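Local coordinates for YcaO (Methanopyrus kandleri, PDB 6CIB), which binds adenine nucleotide and magnesium and probably uses ATP to activate peptide backbone amides for thioamidation, at residues R12-L15 and P16-L20; R21-H25 and R26-R30; A157-Q160 and G161-V165; M243-L246 and R247-E251. All blocks are in the same frame, centred on the assembly; numbering follows the deposited sequence.

Interaction 1: residues R12-L15 and P16-L20; sequences RAFL and PKETL. With ADP (adenosine-5'-diphosphate), chain G.
Leu15 stands at the N-cap of helix 16-25, and its carbonyl oxygen opens the helical bonding by accepting Thr19 N at 3.1 Å, in the carbonyl plane, with a weaker bond from Glu18 N beside it. Pro16 suits the first turn, where no N-H is needed. Glu18 folds back with a bend at its second torsion (139°), bringing OE1 to Leu15 N at 3.3 Å; the N-H arrives from well above the carboxylate plane, in a rather long bond (154°). Leucine cannot return the favour, which leaves one half of a capping box. Leu15 CD1 runs alongside the aliphatic part of Lys17, 3.8 Å from its CE. On the nucleotide side, a water joins Phe14 O to Thr19 OG1 and accepts from ADP N6 at 3.0 Å; Thr19 OG1 also bonds Arg152, while its methyl CG2 lies 3.8 Å from ADP N1. The Arg12 guanidinium lies flat over the purine, its CZ 3.3 Å from ADP C4, and an in-plane N-H of NH2 reaches ADP O2' at 3.0 Å (166°). Glu156 pairs with NH1 and fixes the group's turn. This is an adenosine pocket, roofed by an arginine and closed at the base edge by a helix N terminus.

Interaction 2: residues R21-H25 and R26-R30; sequences RWIRH and RELER
Trp22 sends CG anti to its backbone N (chi1 176°), and Arg26, one turn on, turns CG anti to its carbonyl carbon (chi1 -81°) and then runs extended to NE, which carries its chain across the indole. Arg26 CD sits over the five-membered ring in a CH-pi contact, 3.8 Å from the centroid, while the guanidinium plane is tilted 45° from the ring. NE lies 3.1 Å from Trp22 NE1, but both are donors and do not bond. The helix itself ends in a Schellman motif: Glu27 takes a positive phi, unusual for a residue other than glycine, Leu28 N bonds Ile23 O at 3.2 Å, and Glu27 N reaches Arg24 O weakly. The reversal lays Leu28 CD1 against Ile23 CG1 at 3.8 Å, the apolar seal expected of this motif; Trp22 CZ3 adds a contact to the same methyl at 3.7 Å. An alanine in place of Trp22 would probably leave Arg26 CD without its ring face and open a gap beside Leu28. Beyond the turn, Arg30 grips Glu27 OE1 side-on with NE and NH2. Arg152, from outside the turn, makes a cation-pi contact with the same indole, which thus takes an aliphatic arm and a charge by dispersion and pi attraction, not hydrogen bonds.

Interaction 3: residues A157-Q160 and G161-V165; sequences AVIQ and GLLEV. With ADP (adenosine-5'-diphosphate), chain G.
Ile159 and Leu163 lie side by side on helix 154-177, a central helix of the YcaO domain, with CG2 of the isoleucine 3.8 Å from CD1 of the leucine. Four successive i to i+4 backbone bonds hold the turns, the shortest from Gly161 N to Ala157 O at 2.8 Å. The tight side is apolar: Ile159 packs on helix 313-325 while Leu162 presses on strands 332-336 and 346-351. Branched and apolar residues fit such a fully buried surface. The nucleotide side is looser only in that its side chains, Gln160 and Glu164, do not touch one another; it remains buried. Glu164 CB lies 3.5 Å from the backbone oxygen Gln160 O. Glu164 OE1 takes the N-H of Gly147; the residue binds magnesium in another structure of this protein, and here stands near a magnesium ion without ligating it. Gln160 bends at its second torsion (82°), aiming its amide at the phosphates, with OE1 weakly bonded to Arg247. A leucine in place of Gln160 would probably leave the beta-phosphate without the amide N-H donor it has here and Arg247 NH2 without this weak acceptor. The amide NE2 meets ADP O1B at 2.7 Å, nearly straight at 168°.

Interaction 4: residues M243-L246 and R247-E251; sequences MAVL and RALLE
Arg247 begins the second segment of helix 241-260 by bonding its N to Met243 O at 2.8 Å, and its side chain then runs back alongside Met243, a residue present as selenomethionine. With CG anti to the carbonyl carbon (chi1 -76°) and an extended chain beyond, the guanidinium comes to lie with one face against the selenium, SE standing 3.9 Å from NE. A methionine, here with selenium for sulfur, suits that flat face, since it can cover it without competing for the N-H groups at the edge; NE is spent on the backbone oxygen of Glu9. Ala248 follows, its N bonded to Ala244 O at 3.2 Å. Both are alanines, and the small methyls probably let the helix come close to strand 217-224, where Val219 meets the two of them. Next, Leu249 points back toward the first segment, and its CD1 lies beside Val245 CG1 at 4.0 Å, the two side chains aimed the same way into an apolar layer. Leu250 N bonds Leu246 O at 2.9 Å, close to the carbonyl axis, and the two leucines meet at an oblique angle, Leu250 CD1 reaching Leu246 CG at 3.9 Å. Glu251 closes the segment, its N bonded to Arg247 O; its carboxylate turns to the backbone N-H of Phe235. The helix thus packs on two strands and a helix: Val245 and Leu249 on strand 203-209 and on helix 188-198, which Leu246 also touches, and Ala244 and Ala248 on strand 217-224.

Overall arrangement
All four contacts are local, each spanning two adjoining segments, so none closes a long loop and none nests or crosses: they follow in series. Interaction 1 starts helix 16-25 and interaction 2 ends it, with centres about 13 Å apart. Interaction 3, on helix 154-177, returns to the nucleotide, so residues 12-20 and 157-165 both touch ADP and meet each other where Arg12 packs against Gln160. Interaction 4, on helix 241-260, does not touch ADP but joins interaction 3 through Arg247, which also packs near Leu163. Interaction 2 lies farthest out, about 26 Å between centres from interaction 4. Through Arg12, Gln160 and Arg247, the loop before helix 16-25 is tied to helices 154-177 and 241-260.

Interaction 1: residues R12-L15 and P16-L20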
loop_
_atom_site.group_PDB
_atom_site.type_symbol
_atom_site.label_atom_id
_atom_site.label_comp_id
_atom_site.label_asym_id
_atom_site.label_seq_id
_atom_site.Cartn_x
_atom_site.Cartn_y
_atom_site.Cartn_z
ATOM N N ARG A 12 13.495 -2.646 6.639
ATOM C CA ARG A 12 13.475 -3.983 7.224
ATOM C C ARG A 12 14.622 -4.232 8.202
ATOM O O ARG A 12 15.746 -3.773 7.991
ATOM C CB ARG A 12 13.478 -5.054 6.117
ATOM C CG ARG A 12 12.356 -4.948 5.079
ATOM C CD ARG A 12 10.972 -5.149 5.701
ATOM N NE ARG A 12 9.892 -4.850 4.755
ATOM C CZ ARG A 12 8.591 -4.964 5.025
ATOM N NH1 ARG A 12 8.170 -5.396 6.211
ATOM N NH2 ARG A 12 7.700 -4.654 4.092
ATOM N N ALA A 13 14.312 -4.968 9.265
ATOM C CA ALA A 13 15.269 -5.301 10.322
ATOM C C ALA A 13 16.049 -6.585 10.020
ATOM O O ALA A 13 16.975 -6.943 10.756
ATOM C CB ALA A 13 14.540 -5.415 11.658
ATOM N N PHE A 14 15.672 -7.261 8.931
ATOM C CA PHE A 14 16.297 -8.508 8.493
ATOM C C PHE A 14 16.537 -8.462 6.987
ATOM O O PHE A 14 15.806 -7.779 6.246
ATOM C CB PHE A 14 15.412 -9.717 8.855
ATOM C CG PHE A 14 15.146 -9.851 10.330
ATOM C CD1 PHE A 14 14.067 -9.194 10.925
ATOM C CD2 PHE A 14 15.994 -10.621 11.137
ATOM C CE1 PHE A 14 13.833 -9.286 12.299
ATOM C CE2 PHE A 14 15.759 -10.728 12.509
ATOM C CZ PHE A 14 14.680 -10.058 13.090
ATOM N N LEU A 15 17.567 -9.177 6.540
ATOM C CA LEU A 15 17.795 -9.391 5.113
ATOM C C LEU A 15 16.706 -10.329 4.574
ATOM O O LEU A 15 16.313 -11.271 5.269
ATOM C CB LEU A 15 19.192 -9.959 4.853
ATOM C CG LEU A 15 20.409 -9.104 5.264
ATOM C CD1 LEU A 15 21.701 -9.884 5.051
ATOM C CD2 LEU A 15 20.459 -7.756 4.540
ATOM N N PRO A 16 16.192 -10.057 3.352
ATOM C CA PRO A 16 15.153 -10.915 2.746
ATOM C C PRO A 16 15.486 -12.409 2.727
ATOM O O PRO A 16 14.592 -13.224 2.946
ATOM C CB PRO A 16 15.025 -10.351 1.332
ATOM C CG PRO A 16 15.275 -8.892 1.535
ATOM C CD PRO A 16 16.408 -8.844 2.541
ATOM N N LYS A 17 16.750 -12.760 2.482
ATOM C CA LYS A 17 17.180 -14.167 2.522
ATOM C C LYS A 17 16.917 -14.822 3.884
ATOM O O LYS A 17 16.485 -15.969 3.933
ATOM C CB LYS A 17 18.644 -14.327 2.078
ATOM C CG LYS A 17 19.682 -13.722 3.011
ATOM C CD LYS A 17 21.090 -13.921 2.478
ATOM C CE LYS A 17 22.110 -13.322 3.433
ATOM N NZ LYS A 17 23.484 -13.609 2.936
ATOM N N GLU A 18 17.147 -14.070 4.967
ATOM C CA GLU A 18 16.873 -14.516 6.337
ATOM C C GLU A 18 15.373 -14.717 6.553
ATOM O O GLU A 18 14.942 -15.741 7.086
ATOM C CB GLU A 18 17.437 -13.510 7.350
ATOM C CG GLU A 18 18.915 -13.704 7.648
ATOM C CD GLU A 18 19.707 -12.405 7.760
ATOM O OE1 GLU A 18 19.219 -11.384 8.327
ATOM O OE2 GLU A 18 20.863 -12.416 7.279
ATOM N N THR A 19 14.590 -13.734 6.117
ATOM C CA THR A 19 13.136 -13.767 6.240
ATOM C C THR A 19 12.515 -14.918 5.450
ATOM O O THR A 19 11.602 -15.567 5.949
ATOM C CB THR A 19 12.525 -12.395 5.876
ATOM O OG1 THR A 19 13.073 -11.423 6.765
ATOM C CG2 THR A 19 10.988 -12.387 6.021
ATOM N N LEU A 20 13.026 -15.184 4.248
ATOM C CA LEU A 20 12.536 -16.311 3.451
ATOM C C LEU A 20 12.788 -17.645 4.162
ATOM O O LEU A 20 11.900 -18.508 4.211
ATOM C CB LEU A 20 13.127 -16.320 2.030
ATOM C CG LEU A 20 12.533 -17.316 1.009
ATOM C CD1 LEU A 20 11.001 -17.318 0.971
ATOM C CD2 LEU A 20 13.090 -17.071 -0.381
HETATM P PB ADP G . 3.083 -3.660 -0.595
HETATM O O1B ADP G . 3.018 -3.571 0.915
HETATM O O2B ADP G . 3.101 -2.319 -1.302
HETATM O O3B ADP G . 2.145 -4.666 -1.219
HETATM P PA ADP G . 5.203 -5.614 -0.931
HETATM O O1A ADP G . 6.686 -5.375 -0.852
HETATM O O2A ADP G . 4.694 -6.316 -2.161
HETATM O O3A ADP G . 4.599 -4.140 -0.857
HETATM O "O5'" ADP G . 4.756 -6.397 0.399
HETATM C "C5'" ADP G . 3.601 -7.242 0.550
HETATM C "C4'" ADP G . 3.442 -7.619 2.035
HETATM O "O4'" ADP G . 4.617 -8.306 2.495
HETATM C "C3'" ADP G . 3.309 -6.409 2.964
HETATM O "O3'" ADP G . 2.524 -6.764 4.120
HETATM C "C2'" ADP G . 4.737 -6.133 3.398
HETATM O "O2'" ADP G . 4.809 -5.406 4.621
HETATM C "C1'" ADP G . 5.306 -7.544 3.504
HETATM N N9 ADP G . 6.761 -7.615 3.238
HETATM C C8 ADP G . 7.358 -7.308 2.072
HETATM N N7 ADP G . 8.697 -7.475 2.157
HETATM C C5 ADP G . 8.973 -7.919 3.388
HETATM C C6 ADP G . 10.202 -8.301 4.121
HETATM N N6 ADP G . 11.411 -8.239 3.512
HETATM N N1 ADP G . 10.063 -8.705 5.408
HETATM C C2 ADP G . 8.857 -8.770 6.023
HETATM N N3 ADP G . 7.698 -8.442 5.408
HETATM C C4 ADP G . 7.694 -8.016 4.108
HETATM O O HOH W 1 13.504 -9.113 5.522
#

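Interaction 2: residues R21-H25 and R26-R30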
loop_
_atom_site.group_PDB
_atom_site.type_symbol
_atom_site.label_atom_id
_atom_site.label_comp_id
_atom_site.label_asym_id
_atom_site.label_seq_id
_atom_site.Cartn_x
_atom_site.Cartn_y
_atom_site.Cartn_z
ATOM N N ARG A 21 13.986 -17.787 4.726
ATOM C CA ARG A 21 14.369 -18.993 5.461
ATOM C C ARG A 21 13.416 -19.206 6.639
ATOM O O ARG A 21 12.956 -20.323 6.875
ATOM C CB ARG A 21 15.836 -18.882 5.911
ATOM C CG ARG A 21 16.411 -20.097 6.624
ATOM C CD ARG A 21 17.941 -20.100 6.634
ATOM N NE ARG A 21 18.521 -18.825 7.056
ATOM C CZ ARG A 21 19.371 -18.084 6.340
ATOM N NH1 ARG A 21 19.794 -18.474 5.144
ATOM N NH2 ARG A 21 19.816 -16.942 6.841
ATOM N N TRP A 22 13.104 -18.107 7.327
ATOM C CA TRP A 22 12.174 -18.053 8.453
ATOM C C TRP A 22 10.721 -18.382 8.048
ATOM O O TRP A 22 10.050 -19.160 8.736
ATOM C CB TRP A 22 12.304 -16.667 9.097
ATOM C CG TRP A 22 11.380 -16.319 10.232
ATOM C CD1 TRP A 22 11.581 -16.558 11.567
ATOM C CD2 TRP A 22 10.146 -15.597 10.137
ATOM N NE1 TRP A 22 10.532 -16.052 12.303
ATOM C CE2 TRP A 22 9.641 -15.454 11.453
ATOM C CE3 TRP A 22 9.409 -15.064 9.064
ATOM C CZ2 TRP A 22 8.430 -14.805 11.727
ATOM C CZ3 TRP A 22 8.196 -14.415 9.338
ATOM C CH2 TRP A 22 7.724 -14.296 10.659
ATOM N N ILE A 23 10.248 -17.807 6.934
ATOM C CA ILE A 23 8.913 -18.119 6.366
ATOM C C ILE A 23 8.786 -19.622 6.080
ATOM O O ILE A 23 7.771 -20.245 6.419
ATOM C CB ILE A 23 8.605 -17.273 5.086
ATOM C CG1 ILE A 23 8.305 -15.807 5.454
ATOM C CG2 ILE A 23 7.454 -17.868 4.272
ATOM C CD1 ILE A 23 8.448 -14.817 4.302
ATOM N N ARG A 24 9.827 -20.188 5.472
ATOM C CA ARG A 24 9.855 -21.599 5.101
ATOM C C ARG A 24 9.886 -22.539 6.304
ATOM O O ARG A 24 9.158 -23.537 6.334
ATOM C CB ARG A 24 11.018 -21.878 4.160
ATOM C CG ARG A 24 10.671 -21.563 2.723
ATOM C CD ARG A 24 11.908 -21.358 1.884
ATOM N NE ARG A 24 11.544 -21.022 0.511
ATOM C CZ ARG A 24 12.402 -20.688 -0.449
ATOM N NH1 ARG A 24 13.708 -20.620 -0.206
ATOM N NH2 ARG A 24 11.939 -20.399 -1.663
ATOM N N HIS A 25 10.713 -22.204 7.294
ATOM C CA HIS A 25 10.825 -22.988 8.525
ATOM C C HIS A 25 9.492 -23.045 9.274
ATOM O O HIS A 25 9.085 -24.115 9.748
ATOM C CB HIS A 25 11.919 -22.416 9.428
ATOM C CG HIS A 25 12.019 -23.100 10.756
ATOM N ND1 HIS A 25 11.597 -22.511 11.928
ATOM C CD2 HIS A 25 12.466 -24.334 11.092
ATOM C CE1 HIS A 25 11.794 -23.346 12.933
ATOM N NE2 HIS A 25 12.321 -24.460 12.451
ATOM N N ARG A 26 8.821 -21.895 9.347
ATOM C CA ARG A 26 7.553 -21.740 10.056
ATOM C C ARG A 26 6.339 -22.225 9.257
ATOM O O ARG A 26 5.212 -22.209 9.767
ATOM C CB ARG A 26 7.350 -20.277 10.423
ATOM C CG ARG A 26 8.083 -19.820 11.665
ATOM C CD ARG A 26 7.790 -18.351 11.864
ATOM N NE ARG A 26 8.141 -17.861 13.193
ATOM C CZ ARG A 26 7.272 -17.673 14.183
ATOM N NH1 ARG A 26 5.978 -17.944 14.017
ATOM N NH2 ARG A 26 7.707 -17.215 15.352
ATOM N N GLU A 27 6.575 -22.613 8.001
ATOM C CA GLU A 27 5.554 -23.174 7.105
ATOM C C GLU A 27 4.348 -22.238 6.939
ATOM O O GLU A 27 3.190 -22.685 6.856
ATOM C CB GLU A 27 5.139 -24.576 7.576
ATOM C CG GLU A 27 6.295 -25.572 7.625
ATOM C CD GLU A 27 5.867 -27.008 7.904
ATOM O OE1 GLU A 27 4.666 -27.331 7.801
ATOM O OE2 GLU A 27 6.752 -27.834 8.217
ATOM N N LEU A 28 4.638 -20.936 6.882
ATOM C CA LEU A 28 3.601 -19.894 6.873
ATOM C C LEU A 28 2.643 -20.001 5.694
ATOM O O LEU A 28 1.431 -19.833 5.873
ATOM C CB LEU A 28 4.214 -18.482 6.945
ATOM C CG LEU A 28 5.063 -18.121 8.171
ATOM C CD1 LEU A 28 5.629 -16.720 7.995
ATOM C CD2 LEU A 28 4.296 -18.225 9.487
ATOM N N GLU A 29 3.179 -20.305 4.509
ATOM C CA GLU A 29 2.370 -20.358 3.288
ATOM C C GLU A 29 1.326 -21.471 3.339
ATOM O O GLU A 29 0.137 -21.215 3.084
ATOM C CB GLU A 29 3.250 -20.421 2.030
ATOM C CG GLU A 29 4.005 -19.109 1.807
ATOM C CD GLU A 29 4.501 -18.899 0.390
ATOM O OE1 GLU A 29 5.614 -19.350 0.075
ATOM O OE2 GLU A 29 3.803 -18.235 -0.403
ATOM N N ARG A 30 1.765 -22.675 3.719
ATOM C CA ARG A 30 0.855 -23.803 3.957
ATOM C C ARG A 30 -0.200 -23.453 5.013
ATOM O O ARG A 30 -1.392 -23.684 4.791
ATOM C CB ARG A 30 1.624 -25.074 4.362
ATOM C CG ARG A 30 0.747 -26.327 4.488
ATOM C CD ARG A 30 1.464 -27.526 5.115
ATOM N NE ARG A 30 2.085 -27.261 6.424
ATOM C CZ ARG A 30 1.440 -27.160 7.588
ATOM N NH1 ARG A 30 0.118 -27.282 7.659
ATOM N NH2 ARG A 30 2.125 -26.919 8.697
HETATM O O HOH W 2 6.141 -21.015 4.164
HETATM O O HOH W 3 9.642 -26.601 8.863
#

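Interaction 3: residues A157-Q160 and G161-V165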
loop_
_atom_site.group_PDB
_atom_site.type_symbol
_atom_site.label_atom_id
_atom_site.label_comp_id
_atom_site.label_asym_id
_atom_site.label_seq_id
_atom_site.Cartn_x
_atom_site.Cartn_y
_atom_site.Cartn_z
ATOM N N ALA A 157 5.676 -3.289 9.967
ATOM C CA ALA A 157 4.282 -3.292 9.517
ATOM C C ALA A 157 3.630 -1.912 9.669
ATOM O O ALA A 157 2.913 -1.467 8.771
ATOM C CB ALA A 157 3.496 -4.359 10.274
ATOM N N VAL A 158 3.884 -1.236 10.792
ATOM C CA VAL A 158 3.372 0.133 11.001
ATOM C C VAL A 158 3.889 1.106 9.940
ATOM O O VAL A 158 3.093 1.824 9.322
ATOM C CB VAL A 158 3.619 0.661 12.438
ATOM C CG1 VAL A 158 3.193 2.124 12.572
ATOM C CG2 VAL A 158 2.841 -0.173 13.436
ATOM N N ILE A 159 5.200 1.101 9.709
ATOM C CA ILE A 159 5.820 1.941 8.667
ATOM C C ILE A 159 5.176 1.670 7.297
ATOM O O ILE A 159 4.746 2.610 6.625
ATOM C CB ILE A 159 7.361 1.752 8.603
ATOM C CG1 ILE A 159 8.024 2.329 9.865
ATOM C CG2 ILE A 159 7.949 2.392 7.339
ATOM C CD1 ILE A 159 9.400 1.768 10.159
ATOM N N GLN A 160 5.115 0.392 6.911
ATOM C CA GLN A 160 4.550 -0.023 5.625
ATOM C C GLN A 160 3.078 0.396 5.478
ATOM O O GLN A 160 2.701 0.984 4.458
ATOM C CB GLN A 160 4.707 -1.540 5.432
ATOM C CG GLN A 160 4.354 -2.060 4.036
ATOM C CD GLN A 160 5.488 -1.907 3.030
ATOM O OE1 GLN A 160 6.570 -1.402 3.355
ATOM N NE2 GLN A 160 5.250 -2.354 1.797
ATOM N N GLY A 161 2.267 0.089 6.493
ATOM C CA GLY A 161 0.841 0.450 6.509
ATOM C C GLY A 161 0.565 1.940 6.427
ATOM O O GLY A 161 -0.350 2.365 5.719
ATOM N N LEU A 162 1.369 2.727 7.149
ATOM C CA LEU A 162 1.225 4.189 7.187
ATOM C C LEU A 162 1.622 4.838 5.863
ATOM O O LEU A 162 0.900 5.698 5.356
ATOM C CB LEU A 162 2.045 4.774 8.330
ATOM C CG LEU A 162 1.819 6.222 8.759
ATOM C CD1 LEU A 162 0.378 6.450 9.197
ATOM C CD2 LEU A 162 2.786 6.570 9.885
ATOM N N LEU A 163 2.760 4.416 5.310
ATOM C CA LEU A 163 3.186 4.845 3.982
ATOM C C LEU A 163 2.142 4.542 2.909
ATOM O O LEU A 163 1.880 5.389 2.056
ATOM C CB LEU A 163 4.570 4.271 3.620
ATOM C CG LEU A 163 5.769 4.877 4.396
ATOM C CD1 LEU A 163 7.070 4.173 4.041
ATOM C CD2 LEU A 163 5.907 6.385 4.195
ATOM N N GLU A 164 1.533 3.352 2.970
ATOM C CA GLU A 164 0.439 2.995 2.063
ATOM C C GLU A 164 -0.750 3.965 2.160
ATOM O O GLU A 164 -1.298 4.385 1.133
ATOM C CB GLU A 164 -0.010 1.557 2.316
ATOM C CG GLU A 164 -1.088 1.055 1.377
ATOM C CD GLU A 164 -1.302 -0.431 1.538
ATOM O OE1 GLU A 164 -2.221 -0.819 2.285
ATOM O OE2 GLU A 164 -0.514 -1.204 0.953
ATOM N N VAL A 165 -1.136 4.313 3.384
ATOM C CA VAL A 165 -2.228 5.275 3.622
ATOM C C VAL A 165 -1.901 6.660 3.018
ATOM O O VAL A 165 -2.763 7.281 2.385
ATOM C CB VAL A 165 -2.623 5.372 5.127
ATOM C CG1 VAL A 165 -3.642 6.489 5.359
ATOM C CG2 VAL A 165 -3.214 4.053 5.631
HETATM P PB ADP G . 3.083 -3.660 -0.595
HETATM O O1B ADP G . 3.018 -3.571 0.915
HETATM O O2B ADP G . 3.101 -2.319 -1.302
HETATM O O3B ADP G . 2.145 -4.666 -1.219
HETATM P PA ADP G . 5.203 -5.614 -0.931
HETATM O O1A ADP G . 6.686 -5.375 -0.852
HETATM O O2A ADP G . 4.694 -6.316 -2.161
HETATM O O3A ADP G . 4.599 -4.140 -0.857
HETATM O "O5'" ADP G . 4.756 -6.397 0.399
HETATM C "C5'" ADP G . 3.601 -7.242 0.550
HETATM C "C4'" ADP G . 3.442 -7.619 2.035
HETATM O "O4'" ADP G . 4.617 -8.306 2.495
HETATM C "C3'" ADP G . 3.309 -6.409 2.964
HETATM O "O3'" ADP G . 2.524 -6.764 4.120
HETATM C "C2'" ADP G . 4.737 -6.133 3.398
HETATM O "O2'" ADP G . 4.809 -5.406 4.621
HETATM C "C1'" ADP G . 5.306 -7.544 3.504
HETATM N N9 ADP G . 6.761 -7.615 3.238
HETATM C C8 ADP G . 7.358 -7.308 2.072
HETATM N N7 ADP G . 8.697 -7.475 2.157
HETATM C C5 ADP G . 8.973 -7.919 3.388
HETATM C C6 ADP G . 10.202 -8.301 4.121
HETATM N N6 ADP G . 11.411 -8.239 3.512
HETATM N N1 ADP G . 10.063 -8.705 5.408
HETATM C C2 ADP G . 8.857 -8.770 6.023
HETATM N N3 ADP G . 7.698 -8.442 5.408
HETATM C C4 ADP G . 7.694 -8.016 4.108
#

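Interaction 4: residues M243-L246 and R247-E251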
loop_
_atom_site.group_PDB
_atom_site.type_symbol
_atom_site.label_atom_id
_atom_site.label_comp_id
_atom_site.label_asym_id
_atom_site.label_seq_id
_atom_site.Cartn_x
_atom_site.Cartn_y
_atom_site.Cartn_z
HETATM N N MSE A 243 13.218 5.080 -3.130
HETATM C CA MSE A 243 12.384 3.926 -2.761
HETATM C C MSE A 243 10.994 4.090 -3.313
HETATM O O MSE A 243 10.408 3.125 -3.804
HETATM C CB MSE A 243 12.334 3.753 -1.241
HETATM C CG MSE A 243 11.533 2.508 -0.846
HETATM SE SE MSE A 243 11.196 2.443 1.090
HETATM C CE MSE A 243 13.039 1.907 1.492
ATOM N N ALA A 244 10.459 5.310 -3.234
ATOM C CA ALA A 244 9.135 5.626 -3.791
ATOM C C ALA A 244 9.052 5.344 -5.296
ATOM O O ALA A 244 8.048 4.798 -5.769
ATOM C CB ALA A 244 8.750 7.076 -3.491
ATOM N N VAL A 245 10.110 5.702 -6.032
ATOM C CA VAL A 245 10.211 5.428 -7.475
ATOM C C VAL A 245 10.247 3.912 -7.713
ATOM O O VAL A 245 9.504 3.390 -8.565
ATOM C CB VAL A 245 11.474 6.082 -8.098
ATOM C CG1 VAL A 245 11.662 5.683 -9.560
ATOM C CG2 VAL A 245 11.401 7.593 -7.986
ATOM N N LEU A 246 11.117 3.224 -6.965
ATOM C CA LEU A 246 11.267 1.776 -7.074
ATOM C C LEU A 246 9.939 1.049 -6.826
ATOM O O LEU A 246 9.544 0.186 -7.612
ATOM C CB LEU A 246 12.365 1.253 -6.130
ATOM C CG LEU A 246 12.552 -0.270 -6.144
ATOM C CD1 LEU A 246 13.063 -0.757 -7.500
ATOM C CD2 LEU A 246 13.472 -0.709 -5.020
ATOM N N ARG A 247 9.253 1.426 -5.750
ATOM C CA ARG A 247 7.955 0.839 -5.417
ATOM C C ARG A 247 6.926 0.979 -6.532
ATOM O O ARG A 247 6.245 0.016 -6.854
ATOM C CB ARG A 247 7.414 1.435 -4.129
ATOM C CG ARG A 247 8.091 0.905 -2.886
ATOM C CD ARG A 247 7.688 1.721 -1.672
ATOM N NE ARG A 247 8.003 0.949 -0.478
ATOM C CZ ARG A 247 7.362 1.014 0.687
ATOM N NH1 ARG A 247 6.333 1.849 0.877
ATOM N NH2 ARG A 247 7.762 0.215 1.671
ATOM N N ALA A 248 6.841 2.169 -7.128
ATOM C CA ALA A 248 5.911 2.432 -8.250
ATOM C C ALA A 248 6.206 1.549 -9.472
ATOM O O ALA A 248 5.286 0.962 -10.061
ATOM C CB ALA A 248 5.928 3.911 -8.626
ATOM N N LEU A 249 7.486 1.451 -9.832
ATOM C CA LEU A 249 7.934 0.609 -10.951
ATOM C C LEU A 249 7.683 -0.880 -10.708
ATOM O O LEU A 249 7.244 -1.592 -11.616
ATOM C CB LEU A 249 9.414 0.870 -11.274
ATOM C CG LEU A 249 9.740 2.226 -11.913
ATOM C CD1 LEU A 249 11.237 2.505 -11.890
ATOM C CD2 LEU A 249 9.212 2.335 -13.335
ATOM N N LEU A 250 7.941 -1.333 -9.480
ATOM C CA LEU A 250 7.646 -2.714 -9.076
ATOM C C LEU A 250 6.146 -3.047 -9.133
ATOM O O LEU A 250 5.774 -4.157 -9.501
ATOM C CB LEU A 250 8.213 -3.014 -7.680
ATOM C CG LEU A 250 9.741 -3.048 -7.516
ATOM C CD1 LEU A 250 10.100 -3.249 -6.056
ATOM C CD2 LEU A 250 10.416 -4.120 -8.354
ATOM N N GLU A 251 5.306 -2.075 -8.776
ATOM C CA GLU A 251 3.859 -2.228 -8.873
ATOM C C GLU A 251 3.384 -2.345 -10.319
ATOM O O GLU A 251 2.505 -3.145 -10.607
ATOM C CB GLU A 251 3.122 -1.119 -8.119
ATOM C CG GLU A 251 2.498 -1.597 -6.810
ATOM C CD GLU A 251 1.731 -0.513 -6.070
ATOM O OE1 GLU A 251 1.061 0.323 -6.720
ATOM O OE2 GLU A 251 1.803 -0.491 -4.818
#